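Local coordinates for protein halohydrin dehalogenase (Rhizobium radiobacter, PDB 4IY1) that probably catalyses the closure of vicinal halohydrins to epoxides with release of halide, and the opening of epoxides by nucleophiles such as cyanide, at residues F129-A134 and V170-P175; L70-I75 and K120-G125; T7-F12 and V28-E33. The protein carries 37 engineered substitutions. One frame throughout, in Å; residues are numbered along the deposited sequence.

Interaction 1: residues F129-A134 and V170-P175; sequences FITSAA and VFAIAP. Engineered in segment 129-134: Ala134 (natural residue Thr). Engineered in segment 170-175: Ala174 (natural residue Gly).
Phe129 and Phe171 start the pairing: Phe129 N donates to Phe171 O at 3.0 Å, and Phe129 O in turn accepts from Ile173 N at 2.8 Å, so the backbone of Phe129 straddles Ala172 as in any parallel sheet. The next bond, Thr131 N to Ile173 O at 2.8 Å, is more bent (143° at the hydrogen), and its donor is tilted 30° from the carbonyl plane. After Ile130 the chain leaves regular strand geometry, yet Ala133 N still meets Pro175 O at 2.9 Å, approaching from above the carbonyl plane. In this exit the proline lies against its neighbours: CD rests 3.4 Å from Thr131 O, while Pro175 CG lies 4.0 Å from Ile130 CG2, the two side chains crossing at about a right angle. Ile130 can offer that methyl because its CG2 stands anti to the backbone N. The engineered Ala174 sets its CB against the backbone carbonyl of Ser132. Ser132 points its CB away from the partner strand, and its OG accepts from N of the engineered Ala134 at 3.0 Å, an ST turn. Farther out, helix 143-163, the crossover of this beta-alpha-beta unit, covers the Phe129 and Thr131 side; Ser153 bonds Thr131 OG1 and Arg149 touches Ser132. Short-chain dehydrogenases/reductases carry a catalytic serine after this strand, to which Ser132 probably corresponds. The chemistry implies a buried seam joined by four backbone bonds, with backbone groups facing the other way paired to neighbouring strands and the Ser132 hydroxyl oxygen held by the N-H of its own turn.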
loop_
_atom_site.group_PDB
_atom_site.type_symbol
_atom_site.label_atom_id
_atom_site.label_comp_id
_atom_site.label_asym_id
_atom_site.label_seq_id
_atom_site.Cartn_x
_atom_site.Cartn_y
_atom_site.Cartn_z
ATOM N N PHE B 129 -0.700 16.935 8.168
ATOM C CA PHE B 129 -1.702 16.324 9.017
ATOM C C PHE B 129 -0.995 15.317 9.937
ATOM O O PHE B 129 -0.334 14.392 9.460
ATOM C CB PHE B 129 -2.713 15.560 8.152
ATOM C CG PHE B 129 -3.583 16.446 7.274
ATOM C CD1 PHE B 129 -4.401 15.884 6.322
ATOM C CD2 PHE B 129 -3.561 17.835 7.403
ATOM C CE1 PHE B 129 -5.208 16.670 5.508
ATOM C CE2 PHE B 129 -4.325 18.635 6.576
ATOM C CZ PHE B 129 -5.141 18.051 5.615
ATOM N N ILE B 130 -1.256 15.397 11.231
ATOM C CA ILE B 130 -0.882 14.290 12.098
ATOM C C ILE B 130 -2.012 13.277 12.234
ATOM O O ILE B 130 -3.047 13.576 12.820
ATOM C CB ILE B 130 -0.308 14.778 13.453
ATOM C CG1 ILE B 130 0.891 15.674 13.172
ATOM C CG2 ILE B 130 0.185 13.588 14.273
ATOM C CD1 ILE B 130 1.413 16.377 14.395
ATOM N N THR B 131 -1.877 12.113 11.568
ATOM C CA THR B 131 -2.968 11.118 11.607
ATOM C C THR B 131 -2.690 9.939 12.576
ATOM O O THR B 131 -2.512 10.160 13.783
ATOM C CB THR B 131 -3.381 10.658 10.181
ATOM O OG1 THR B 131 -2.337 9.869 9.601
ATOM C CG2 THR B 131 -3.600 11.934 9.261
ATOM N N SER B 132 -2.642 8.707 12.062
ATOM C CA SER B 132 -2.328 7.548 12.883
ATOM C C SER B 132 -2.026 6.310 12.042
ATOM O O SER B 132 -2.663 6.096 11.000
ATOM C CB SER B 132 -3.488 7.230 13.804
ATOM O OG SER B 132 -3.268 5.995 14.448
ATOM N N ALA B 133 -1.188 5.414 12.590
ATOM C CA ALA B 133 -0.812 4.185 11.902
ATOM C C ALA B 133 -1.902 3.153 12.102
ATOM O O ALA B 133 -1.849 2.061 11.545
ATOM C CB ALA B 133 0.527 3.669 12.410
ATOM N N ALA B 134 -2.964 3.560 12.791
ATOM C CA ALA B 134 -4.163 2.736 12.893
ATOM C C ALA B 134 -4.893 2.556 11.542
ATOM O O ALA B 134 -5.458 1.512 11.302
ATOM C CB ALA B 134 -5.099 3.301 13.944
ATOM N N VAL B 170 2.184 18.708 0.627
ATOM C CA VAL B 170 1.226 18.256 1.655
ATOM C C VAL B 170 1.638 16.840 2.138
ATOM O O VAL B 170 2.055 16.030 1.335
ATOM C CB VAL B 170 -0.211 18.229 1.097
ATOM C CG1 VAL B 170 -1.207 17.853 2.156
ATOM C CG2 VAL B 170 -0.606 19.598 0.468
ATOM N N PHE B 171 1.591 16.597 3.447
ATOM C CA PHE B 171 2.175 15.386 4.059
ATOM C C PHE B 171 1.203 14.901 5.118
ATOM O O PHE B 171 0.549 15.727 5.766
ATOM C CB PHE B 171 3.487 15.703 4.786
ATOM C CG PHE B 171 4.545 16.260 3.913
ATOM C CD1 PHE B 171 4.907 17.580 4.014
ATOM C CD2 PHE B 171 5.222 15.435 3.003
ATOM C CE1 PHE B 171 5.923 18.099 3.230
ATOM C CE2 PHE B 171 6.207 15.956 2.189
ATOM C CZ PHE B 171 6.560 17.277 2.298
ATOM N N ALA B 172 1.171 13.588 5.366
ATOM C CA ALA B 172 0.568 13.059 6.609
ATOM C C ALA B 172 1.605 12.302 7.461
ATOM O O ALA B 172 2.454 11.593 6.927
ATOM C CB ALA B 172 -0.613 12.146 6.303
ATOM N N ILE B 173 1.541 12.465 8.777
ATOM C CA ILE B 173 2.419 11.695 9.657
ATOM C C ILE B 173 1.558 10.757 10.472
ATOM O O ILE B 173 0.692 11.195 11.210
ATOM C CB ILE B 173 3.240 12.589 10.614
ATOM C CG1 ILE B 173 4.277 13.393 9.842
ATOM C CG2 ILE B 173 3.964 11.717 11.666
ATOM C CD1 ILE B 173 4.895 14.528 10.674
ATOM N N ALA B 174 1.780 9.456 10.305
ATOM C CA ALA B 174 0.890 8.463 10.868
ATOM C C ALA B 174 1.645 7.717 11.999
ATOM O O ALA B 174 2.389 6.795 11.732
ATOM C CB ALA B 174 0.475 7.455 9.774
ATOM N N PRO B 175 1.497 8.173 13.242
ATOM C CA PRO B 175 2.329 7.629 14.311
ATOM C C PRO B 175 1.729 6.418 14.995
ATOM O O PRO B 175 0.532 6.134 14.863
ATOM C CB PRO B 175 2.462 8.802 15.303
ATOM C CG PRO B 175 1.727 9.956 14.677
ATOM C CD PRO B 175 0.807 9.398 13.653
#

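Interaction 2: residues L70-I75 and K120-G125. Engineered in segment 70-75: Leu70 (natural residue Tyr), His72 (natural residue Gln), Ile75 (natural residue Val). Engineered in segment 120-125: Arg121 (natural residue Lys).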
loop_
_atom_site.group_PDB
_atom_site.type_symbol
_atom_site.label_atom_id
_atom_site.label_comp_id
_atom_site.label_asym_id
_atom_site.label_seq_id
_atom_site.Cartn_x
_atom_site.Cartn_y
_atom_site.Cartn_z
ATOM N N LEU B 70 0.396 37.694 13.165
ATOM C CA LEU B 70 1.754 37.187 12.918
ATOM C C LEU B 70 2.194 37.232 11.478
ATOM O O LEU B 70 3.314 36.857 11.180
ATOM C CB LEU B 70 1.939 35.762 13.462
ATOM C CG LEU B 70 1.746 35.593 14.975
ATOM C CD1 LEU B 70 1.899 34.142 15.438
ATOM C CD2 LEU B 70 2.699 36.500 15.734
ATOM N N GLY B 71 1.320 37.650 10.574
ATOM C CA GLY B 71 1.713 37.807 9.177
ATOM C C GLY B 71 0.896 37.044 8.142
ATOM O O GLY B 71 0.228 37.653 7.303
ATOM N N HIS B 72 0.983 35.718 8.167
ATOM C CA HIS B 72 0.618 34.876 7.023
ATOM C C HIS B 72 1.125 33.524 7.316
ATOM O O HIS B 72 2.307 33.361 7.623
ATOM C CB HIS B 72 1.293 35.354 5.735
ATOM C CG HIS B 72 0.353 36.050 4.772
ATOM N ND1 HIS B 72 0.779 36.967 3.871
ATOM C CD2 HIS B 72 -1.040 35.979 4.631
ATOM C CE1 HIS B 72 -0.276 37.428 3.169
ATOM N NE2 HIS B 72 -1.389 36.821 3.637
ATOM N N VAL B 73 0.281 32.520 7.134
ATOM C CA VAL B 73 0.604 31.179 7.602
ATOM C C VAL B 73 1.453 30.435 6.567
ATOM O O VAL B 73 1.079 30.321 5.401
ATOM C CB VAL B 73 -0.673 30.387 7.943
ATOM C CG1 VAL B 73 -0.337 28.978 8.387
ATOM C CG2 VAL B 73 -1.484 31.119 8.999
ATOM N N ASP B 74 2.658 30.052 6.961
ATOM C CA ASP B 74 3.531 29.312 6.059
ATOM C C ASP B 74 3.379 27.829 6.333
ATOM O O ASP B 74 3.578 27.006 5.451
ATOM C CB ASP B 74 4.986 29.742 6.244
ATOM C CG ASP B 74 5.221 31.201 5.856
ATOM O OD1 ASP B 74 5.347 32.045 6.763
ATOM O OD2 ASP B 74 5.344 31.495 4.653
ATOM N N ILE B 75 3.096 27.484 7.580
ATOM C CA ILE B 75 3.007 26.085 7.966
ATOM C C ILE B 75 1.773 25.791 8.788
ATOM O O ILE B 75 1.530 26.440 9.816
ATOM C CB ILE B 75 4.269 25.628 8.735
ATOM C CG1 ILE B 75 5.520 25.798 7.865
ATOM C CG2 ILE B 75 4.150 24.172 9.123
ATOM C CD1 ILE B 75 6.700 26.361 8.639
ATOM N N LYS B 120 -1.690 29.550 -1.845
ATOM C CA LYS B 120 -1.698 29.430 -3.312
ATOM C C LYS B 120 -1.333 30.783 -3.952
ATOM O O LYS B 120 -0.541 30.849 -4.889
ATOM C CB LYS B 120 -3.063 28.949 -3.799
ATOM C CG LYS B 120 -3.254 27.431 -3.739
ATOM C CD LYS B 120 -4.716 27.044 -3.818
ATOM C CE LYS B 120 -5.322 27.405 -5.163
ATOM N NZ LYS B 120 -6.747 26.952 -5.283
ATOM N N ARG B 121 -1.972 31.846 -3.488
ATOM C CA ARG B 121 -1.574 33.198 -3.899
ATOM C C ARG B 121 -0.058 33.430 -3.744
ATOM O O ARG B 121 0.604 33.866 -4.681
ATOM C CB ARG B 121 -2.371 34.254 -3.097
ATOM C CG ARG B 121 -3.856 34.310 -3.453
ATOM C CD ARG B 121 -4.514 35.577 -2.946
ATOM N NE ARG B 121 -4.739 35.549 -1.512
ATOM C CZ ARG B 121 -5.850 35.090 -0.942
ATOM N NH1 ARG B 121 -6.863 34.675 -1.686
ATOM N NH2 ARG B 121 -5.944 35.039 0.379
ATOM N N ARG B 122 0.496 33.072 -2.586
ATOM C CA ARG B 122 1.937 33.204 -2.370
ATOM C C ARG B 122 2.787 32.105 -3.015
ATOM O O ARG B 122 4.014 32.192 -3.026
ATOM C CB ARG B 122 2.246 33.318 -0.875
ATOM C CG ARG B 122 1.575 34.509 -0.193
ATOM C CD ARG B 122 1.320 34.263 1.295
ATOM N NE ARG B 122 2.568 34.198 2.046
ATOM C CZ ARG B 122 2.992 33.135 2.737
ATOM N NH1 ARG B 122 2.233 32.036 2.840
ATOM N NH2 ARG B 122 4.188 33.170 3.321
ATOM N N LYS B 123 2.146 31.109 -3.626
ATOM C CA LYS B 123 2.867 29.948 -4.103
ATOM C C LYS B 123 3.897 29.489 -3.044
ATOM O O LYS B 123 5.046 29.245 -3.363
ATOM C CB LYS B 123 3.558 30.227 -5.436
ATOM C CG LYS B 123 2.620 30.675 -6.543
ATOM C CD LYS B 123 2.066 29.460 -7.280
ATOM C CE LYS B 123 0.906 29.818 -8.205
ATOM N NZ LYS B 123 -0.374 29.971 -7.452
ATOM N N SER B 124 3.496 29.447 -1.777
ATOM C CA SER B 124 4.329 28.800 -0.779
ATOM C C SER B 124 3.551 28.462 0.490
ATOM O O SER B 124 2.624 29.165 0.876
ATOM C CB SER B 124 5.579 29.641 -0.473
ATOM O OG SER B 124 5.357 30.497 0.625
ATOM N N GLY B 125 3.950 27.379 1.143
ATOM C CA GLY B 125 3.274 26.907 2.338
ATOM C C GLY B 125 3.575 25.420 2.452
ATOM O O GLY B 125 4.087 24.811 1.505
HETATM O O HOH W 1 5.430 29.452 2.979
#
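Asp74 and Gly125 bring their backbones together with CA atoms 4.4 Å apart, Gly125 CA directing a C-H toward Asp74 O at 3.1 Å, and the extended, positive-phi backbone of Gly125 calls for glycine. Two ends of the Rossmann-type fold meet here: the loop from helix 59-70 into strand 75-79, and the finish of helix 94-122, closed at Lys123 by a Schellman motif just before strand 126-130. Arg122 carries most of the side-chain contact. Its chain bends at chi3 (68°), turning the guanidinium back toward 72-74, where NH2 forms a salt bridge with Asp74 OD2; the modelled 2.4 Å is very short and its exact length doubtful. The carboxylate oxygen comes in at the guanidinium edge, with the two planes 64° apart rather than coplanar. One guanidinium face has CB of the engineered His72 over its centre; the opposite face has Ser124 OG, offset toward the rim. Arg122 CD in turn sits over a face of the His72 ring, 4.0 Å from the centroid, a CH-pi contact, with ring and guanidinium planes 29° apart. Asp74 OD1 accepts from Thr3 N, so its carboxylate is gripped at both oxygens, and the nearby arginine would probably favour its ionised form. At the helix end, Lys123 NZ and Lys123 N reach Lys120 O from opposite faces of its plane. Water 1 bridges the two segments, donating to Asp74 OD2 at 2.6 Å and lying 2.6 Å from Ser124 OG.

Interaction 3: residues T7-F12 and V28-E33; sequences TNVKHF and VACHDE
His31 presents its ring edge to the 7-12 loop: ND1 accepts from Asn8 N at 2.9 Å, the donor in the ring plane and the bond nearly straight at 173°. Thr7 CA stands obliquely to the same ring, and Asn8 OD1 lies 3.4 Å from His31 CE1, the amide plane turned 67° from the ring. The His11 ring has Lys10 CB over one face and water 3 in the ring plane at its edge, beside NE2, while ND1 bonds Ser183 OG. Water 3 donates to Asp32 OD1, which also accepts from Ser34 N. Asp32 OD2 accepts a weak bond from Lys10 N at 3.4 Å; water 2, weakly bonded to Asp32 OD2, also donates to Asn8 OD1 and accepts from Glu33 N. The 7-12 loop, with its type I turn from Asn8 to His11, links strand 3-6 to helix 14-23, and His31 and Asp32 follow strand 27-30, so the contact joins the ends of the two strands of the first beta-alpha-beta unit of the Rossmann-type fold. Val9 N donates to His31 O at 2.8 Å, nearly along the C=O axis; a chi1 of 74° puts Val9 CG2 opposite the backbone N and toward Cys30, whose SG it touches at 3.9 Å. A leucine in place of His31 would probably leave Asn8 N without its in-plane acceptor and the start of the turn less firmly fixed. Beyond the pair, Asn79 bonds Thr7 OG1 and Asn8 ND2, and Lys10 NZ reaches Ser34 and Glu40.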
loop_
_atom_site.group_PDB
_atom_site.type_symbol
_atom_site.label_atom_id
_atom_site.label_comp_id
_atom_site.label_asym_id
_atom_site.label_seq_id
_atom_site.Cartn_x
_atom_site.Cartn_y
_atom_site.Cartn_z
ATOM N N THR B 7 -2.079 22.820 16.137
ATOM C CA THR B 7 -3.324 22.715 16.854
ATOM C C THR B 7 -3.161 21.731 17.995
ATOM O O THR B 7 -2.245 20.883 17.980
ATOM C CB THR B 7 -4.478 22.231 15.921
ATOM O OG1 THR B 7 -4.151 20.939 15.356
ATOM C CG2 THR B 7 -4.707 23.248 14.783
ATOM N N ASN B 8 -4.104 21.773 18.932
ATOM C CA ASN B 8 -4.134 20.842 20.043
ATOM C C ASN B 8 -2.763 20.686 20.706
ATOM O O ASN B 8 -2.298 19.584 20.974
ATOM C CB ASN B 8 -4.706 19.490 19.587
ATOM C CG ASN B 8 -6.176 19.586 19.185
ATOM O OD1 ASN B 8 -6.972 20.273 19.833
ATOM N ND2 ASN B 8 -6.532 18.934 18.092
ATOM N N VAL B 9 -2.127 21.813 20.992
ATOM C CA VAL B 9 -0.699 21.827 21.215
ATOM C C VAL B 9 -0.284 21.046 22.457
ATOM O O VAL B 9 0.840 20.569 22.532
ATOM C CB VAL B 9 -0.131 23.257 21.248
ATOM C CG1 VAL B 9 -0.504 23.949 22.559
ATOM C CG2 VAL B 9 1.379 23.221 21.070
ATOM N N LYS B 10 -1.226 20.793 23.358
ATOM C CA LYS B 10 -0.926 20.075 24.606
ATOM C C LYS B 10 -0.983 18.564 24.476
ATOM O O LYS B 10 -0.754 17.858 25.458
ATOM C CB LYS B 10 -1.863 20.515 25.722
ATOM C CG LYS B 10 -1.683 21.979 26.143
ATOM C CD LYS B 10 -2.698 22.352 27.220
ATOM C CE LYS B 10 -2.213 23.508 28.092
ATOM N NZ LYS B 10 -3.276 23.973 29.036
ATOM N N HIS B 11 -1.311 18.057 23.291
ATOM C CA HIS B 11 -1.526 16.614 23.142
ATOM C C HIS B 11 -0.852 16.041 21.938
ATOM O O HIS B 11 -0.529 16.774 20.983
ATOM C CB HIS B 11 -3.014 16.292 23.094
ATOM C CG HIS B 11 -3.825 16.982 24.166
ATOM N ND1 HIS B 11 -4.016 16.444 25.388
ATOM C CD2 HIS B 11 -4.548 18.179 24.143
ATOM C CE1 HIS B 11 -4.779 17.278 26.128
ATOM N NE2 HIS B 11 -5.089 18.346 25.367
ATOM N N PHE B 12 -0.770 14.707 21.913
ATOM C CA PHE B 12 -0.349 13.950 20.725
ATOM C C PHE B 12 0.971 14.500 20.204
ATOM O O PHE B 12 1.976 14.430 20.902
ATOM C CB PHE B 12 -1.457 13.977 19.642
ATOM C CG PHE B 12 -1.352 12.862 18.596
ATOM C CD1 PHE B 12 -0.541 11.740 18.801
ATOM C CD2 PHE B 12 -2.094 12.933 17.425
ATOM C CE1 PHE B 12 -0.505 10.698 17.872
ATOM C CE2 PHE B 12 -2.039 11.920 16.475
ATOM C CZ PHE B 12 -1.268 10.784 16.709
ATOM N N VAL B 28 5.748 30.458 15.987
ATOM C CA VAL B 28 4.774 29.401 16.147
ATOM C C VAL B 28 3.553 29.835 16.937
ATOM O O VAL B 28 3.615 29.977 18.162
ATOM C CB VAL B 28 5.396 28.172 16.837
ATOM C CG1 VAL B 28 4.426 26.990 16.806
ATOM C CG2 VAL B 28 6.701 27.807 16.148
ATOM N N ALA B 29 2.413 29.914 16.251
ATOM C CA ALA B 29 1.127 30.072 16.920
ATOM C C ALA B 29 0.552 28.723 17.298
ATOM O O ALA B 29 0.662 27.752 16.534
ATOM C CB ALA B 29 0.168 30.834 16.035
ATOM N N CYS B 30 -0.025 28.653 18.491
ATOM C CA CYS B 30 -0.496 27.393 19.057
ATOM C C CYS B 30 -1.966 27.481 19.372
ATOM O O CYS B 30 -2.439 28.470 19.953
ATOM C CB CYS B 30 0.239 27.070 20.350
ATOM S SG CYS B 30 2.018 26.926 20.166
ATOM N N HIS B 31 -2.654 26.374 19.147
ATOM C CA HIS B 31 -4.055 26.289 19.460
ATOM C C HIS B 31 -4.274 25.177 20.438
ATOM O O HIS B 31 -3.527 24.186 20.462
ATOM C CB HIS B 31 -4.864 26.096 18.174
ATOM C CG HIS B 31 -6.113 25.260 18.345
ATOM N ND1 HIS B 31 -6.074 23.934 18.567
ATOM C CD2 HIS B 31 -7.457 25.611 18.316
ATOM C CE1 HIS B 31 -7.324 23.470 18.742
ATOM N NE2 HIS B 31 -8.171 24.491 18.571
ATOM N N ASP B 32 -5.225 25.379 21.342
ATOM C CA ASP B 32 -5.663 24.317 22.229
ATOM C C ASP B 32 -7.049 24.630 22.753
ATOM O O ASP B 32 -7.455 25.808 22.835
ATOM C CB ASP B 32 -4.696 24.148 23.403
ATOM C CG ASP B 32 -4.896 22.845 24.121
ATOM O OD1 ASP B 32 -5.591 22.821 25.150
ATOM O OD2 ASP B 32 -4.434 21.809 23.621
ATOM N N GLU B 33 -7.802 23.575 23.027
ATOM C CA GLU B 33 -9.162 23.718 23.527
ATOM C C GLU B 33 -9.115 24.532 24.826
ATOM O O GLU B 33 -9.898 25.467 25.034
ATOM C CB GLU B 33 -9.772 22.327 23.751
ATOM C CG GLU B 33 -11.279 22.299 23.923
ATOM C CD GLU B 33 -11.853 20.887 23.863
ATOM O OE1 GLU B 33 -11.294 20.041 23.131
ATOM O OE2 GLU B 33 -12.891 20.624 24.515
HETATM O O HOH W 2 -6.782 20.735 22.561
HETATM O O HOH W 3 -6.192 20.832 26.459
#

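Interactions 1 and 3 reach the same parallel Rossmann-type sheet, toward the ends where its strands run into loops. Their centres are about 16 Å apart, and they touch through Phe12: its CE2 is 3.5 Å from Ile130 CG2, and its CZ is 3.7 Å from Pro175 CG. In halohydrin dehalogenases the halide site occupies the region where related reductases hold their cofactor, so this junction is probably close to the chloride pocket. Interaction 2 lies where chain segments enter the strands, its centre about 22 Å from that of interaction 1; it meets interaction 3 where Leu70 CD1 packs 3.8 Å from Ala29 CB, and strand 126-130 runs on from it toward interaction 1.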